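Local coordinates for protein serine proteinase inhibitor A (Sagittaria sagittifolia, PDB 3E8L) that inhibits serine proteases, probably through two reactive sites that let it block trypsin and chymotrypsin at the same time, and kallikrein weakly, at residues A18-L23 / P28-Q33. The protein carries 2 engineered substitutions. Numbering follows the deposited sequence.
Sequences AVQLNL and PLYTIQ
In this beta-trefoil of the leguminous Kunitz-type (soybean trypsin inhibitor-like) family, the N-terminal segment 18-23 is tied to strand 30-34 chiefly by Tyr30, whose ring face meets Val19 and whose hydroxyl meets Gln20. The phenol oxygen does the polar work: Gln20 N donates to Tyr30 OH at 2.9 Å, with an almost straight N-H...O angle of 179°. The same hydroxyl donates a hydrogen bond to a water 2.6 Å from Tyr30 OH, lying at the ring edge, and that water in turn donates to Ala18 O, so the oxygen is gripped by one donor and one acceptor and its hydrogen is directed at the water. Val19 covers one ring face. With CG1 anti to the backbone N (chi1 171°), this methyl sits 4.0 Å from the Tyr30 ring centroid, a CH-pi contact displaced toward the rim at CE1. A phenylalanine in place of Tyr30 could keep the ring over Val19 but would probably leave Gln20 N without its acceptor and the water without its donor. The Val19 side chain also touches Phe69 and Phe181, from strands 67-70 and 179-183, and backbone hydrogen bonds to Val11 and Met79 hold the residue in place. Nearer the connecting loop, Pro28 takes over from the tyrosine. Its ring crosses the Gln20 side chain at about a right angle, CG of Pro28 resting 3.7 Å from CB of Gln20. The ring also meets backbone: Pro28 CD lies 3.5 Å from Leu21 O.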
ATOM      1  N   ALA A  18      12.617 -13.463  14.891  1.00 24.16           N
ATOM      2  CA  ALA A  18      12.338 -12.828  13.627  1.00 24.88           C
ATOM      3  C   ALA A  18      10.902 -12.289  13.598  1.00 25.56           C
ATOM      4  O   ALA A  18       9.958 -12.932  14.065  1.00 25.74           O
ATOM      5  CB  ALA A  18      12.596 -13.792  12.471  1.00 24.22           C
ATOM      6  N   VAL A  19      10.748 -11.091  13.049  1.00 26.22           N
ATOM      7  CA  VAL A  19       9.444 -10.482  12.929  1.00 26.24           C
ATOM      8  C   VAL A  19       8.677 -11.186  11.817  1.00 26.76           C
ATOM      9  O   VAL A  19       9.099 -11.218  10.654  1.00 26.61           O
ATOM     10  CB  VAL A  19       9.572  -8.978  12.678  1.00 26.31           C
ATOM     11  CG1 VAL A  19       8.204  -8.368  12.325  1.00 25.76           C
ATOM     12  CG2 VAL A  19      10.187  -8.297  13.907  1.00 25.30           C
ATOM     13  N   GLN A  20       7.546 -11.764  12.181  1.00 27.20           N
ATOM     14  CA  GLN A  20       6.760 -12.523  11.210  1.00 27.99           C
ATOM     15  C   GLN A  20       5.811 -11.656  10.398  1.00 28.32           C
ATOM     16  O   GLN A  20       5.214 -10.704  10.914  1.00 28.66           O
ATOM     17  CB  GLN A  20       6.018 -13.663  11.898  1.00 27.84           C
ATOM     18  CG  GLN A  20       6.967 -14.743  12.409  1.00 28.60           C
ATOM     19  CD  GLN A  20       6.316 -15.611  13.426  1.00 29.06           C
ATOM     20  OE1 GLN A  20       5.204 -16.098  13.224  1.00 30.66           O
ATOM     21  NE2 GLN A  20       7.002 -15.829  14.528  1.00 29.64           N
ATOM     22  N   LEU A  21       5.693 -11.990   9.118  1.00 28.62           N
ATOM     23  CA  LEU A  21       4.740 -11.335   8.238  1.00 29.10           C
ATOM     24  C   LEU A  21       3.336 -11.931   8.319  1.00 29.24           C
ATOM     25  O   LEU A  21       3.136 -13.094   8.701  1.00 28.69           O
ATOM     26  CB  LEU A  21       5.217 -11.405   6.783  1.00 29.34           C
ATOM     27  CG  LEU A  21       6.263 -10.445   6.210  1.00 29.14           C
ATOM     28  CD1 LEU A  21       6.509  -9.194   7.051  1.00 29.96           C
ATOM     29  CD2 LEU A  21       7.518 -11.150   5.936  1.00 29.37           C
ATOM     30  N   ASN A  22       2.367 -11.120   7.925  1.00 29.68           N
ATOM     31  CA  ASN A  22       1.000 -11.580   7.793  1.00 30.12           C
ATOM     32  C   ASN A  22       0.763 -12.283   6.454  1.00 30.74           C
ATOM     33  O   ASN A  22       0.692 -11.649   5.405  1.00 30.37           O
ATOM     34  CB  ASN A  22       0.028 -10.419   7.975  1.00 30.27           C
ATOM     35  CG  ASN A  22      -1.353 -10.745   7.455  1.00 30.36           C
ATOM     36  OD1 ASN A  22      -1.721 -11.916   7.359  1.00 31.77           O
ATOM     37  ND2 ASN A  22      -2.121  -9.724   7.117  1.00 28.64           N
ATOM     38  N   LEU A  23       0.688 -13.606   6.519  1.00 31.86           N
ATOM     39  CA  LEU A  23       0.511 -14.445   5.346  1.00 32.83           C
ATOM     40  C   LEU A  23      -0.805 -15.194   5.421  1.00 33.25           C
ATOM     41  O   LEU A  23      -0.933 -16.290   4.891  1.00 33.31           O
ATOM     42  CB  LEU A  23       1.656 -15.452   5.237  1.00 32.82           C
ATOM     43  CG  LEU A  23       2.884 -15.053   4.427  1.00 32.95           C
ATOM     44  CD1 LEU A  23       3.549 -13.831   5.014  1.00 32.90           C
ATOM     45  CD2 LEU A  23       3.859 -16.206   4.344  1.00 32.05           C
ATOM     46  N   PRO A  28       0.388 -12.400  12.802  1.00 33.35           N
ATOM     47  CA  PRO A  28       1.214 -11.998  13.931  1.00 32.14           C
ATOM     48  C   PRO A  28       1.216 -10.477  14.077  1.00 31.13           C
ATOM     49  O   PRO A  28       1.150  -9.749  13.078  1.00 30.76           O
ATOM     50  CB  PRO A  28       2.609 -12.502  13.537  1.00 32.32           C
ATOM     51  CG  PRO A  28       2.398 -13.338  12.275  1.00 32.24           C
ATOM     52  CD  PRO A  28       1.210 -12.779  11.641  1.00 32.73           C
ATOM     53  N   LEU A  29       1.274 -10.003  15.317  1.00 29.76           N
ATOM     54  CA  LEU A  29       1.126  -8.590  15.580  1.00 28.16           C
ATOM     55  C   LEU A  29       2.239  -8.094  16.456  1.00 27.81           C
ATOM     56  O   LEU A  29       2.725  -8.814  17.329  1.00 27.36           O
ATOM     57  CB  LEU A  29      -0.219  -8.296  16.234  1.00 28.12           C
ATOM     58  CG  LEU A  29      -1.498  -8.486  15.425  1.00 26.30           C
ATOM     59  CD1 LEU A  29      -2.715  -8.362  16.344  1.00 25.31           C
ATOM     60  CD2 LEU A  29      -1.565  -7.482  14.290  1.00 24.51           C
ATOM     61  N   TYR A  30       2.652  -6.859  16.182  1.00 27.53           N
ATOM     62  CA  TYR A  30       3.725  -6.182  16.909  1.00 26.89           C
ATOM     63  C   TYR A  30       3.305  -4.752  17.188  1.00 26.58           C
ATOM     64  O   TYR A  30       2.656  -4.130  16.366  1.00 26.86           O
ATOM     65  CB  TYR A  30       5.025  -6.199  16.087  1.00 26.77           C
ATOM     66  CG  TYR A  30       5.477  -7.611  15.766  1.00 26.04           C
ATOM     67  CD1 TYR A  30       4.926  -8.312  14.701  1.00 23.78           C
ATOM     68  CD2 TYR A  30       6.410  -8.256  16.561  1.00 25.55           C
ATOM     69  CE1 TYR A  30       5.301  -9.601  14.432  1.00 25.50           C
ATOM     70  CE2 TYR A  30       6.810  -9.555  16.285  1.00 25.65           C
ATOM     71  CZ  TYR A  30       6.253 -10.223  15.223  1.00 25.06           C
ATOM     72  OH  TYR A  30       6.637 -11.517  14.961  1.00 23.36           O
ATOM     73  N   THR A  31       3.653  -4.242  18.358  1.00 26.37           N
ATOM     74  CA  THR A  31       3.649  -2.801  18.552  1.00 26.31           C
ATOM     75  C   THR A  31       5.010  -2.271  18.121  1.00 26.40           C
ATOM     76  O   THR A  31       5.993  -3.021  18.072  1.00 26.50           O
ATOM     77  CB  THR A  31       3.309  -2.407  20.013  1.00 26.40           C
ATOM     78  OG1 THR A  31       4.217  -3.045  20.923  1.00 26.17           O
ATOM     79  CG2 THR A  31       1.870  -2.817  20.364  1.00 25.31           C
ATOM     80  N   ILE A  32       5.071  -0.996  17.777  1.00 27.09           N
ATOM     81  CA  ILE A  32       6.335  -0.387  17.379  1.00 28.04           C
ATOM     82  C   ILE A  32       6.728   0.613  18.475  1.00 29.47           C
ATOM     83  O   ILE A  32       6.087   1.633  18.654  1.00 29.80           O
ATOM     84  CB  ILE A  32       6.254   0.237  15.946  1.00 27.57           C
ATOM     85  CG1 ILE A  32       5.856  -0.822  14.898  1.00 27.42           C
ATOM     86  CG2 ILE A  32       7.552   0.908  15.572  1.00 26.38           C
ATOM     87  CD1 ILE A  32       5.646  -0.283  13.472  1.00 27.03           C
ATOM     88  N   GLN A  33       7.759   0.285  19.240  1.00 31.58           N
ATOM     89  CA  GLN A  33       8.156   1.099  20.382  1.00 33.74           C
ATOM     90  C   GLN A  33       9.369   1.930  20.036  1.00 34.53           C
ATOM     91  O   GLN A  33      10.273   1.438  19.378  1.00 35.36           O
ATOM     92  CB  GLN A  33       8.477   0.215  21.590  1.00 33.88           C
ATOM     93  CG  GLN A  33       7.384   0.179  22.689  1.00 37.39           C
ATOM     94  CD  GLN A  33       6.166  -0.686  22.314  1.00 42.21           C
ATOM     95  OE1 GLN A  33       6.294  -1.670  21.585  1.00 45.43           O
ATOM     96  NE2 GLN A  33       4.986  -0.321  22.817  1.00 42.62           N
TER
HETATM   97  O   HOH W   1       8.596 -12.517  16.426  1.00 26.31           O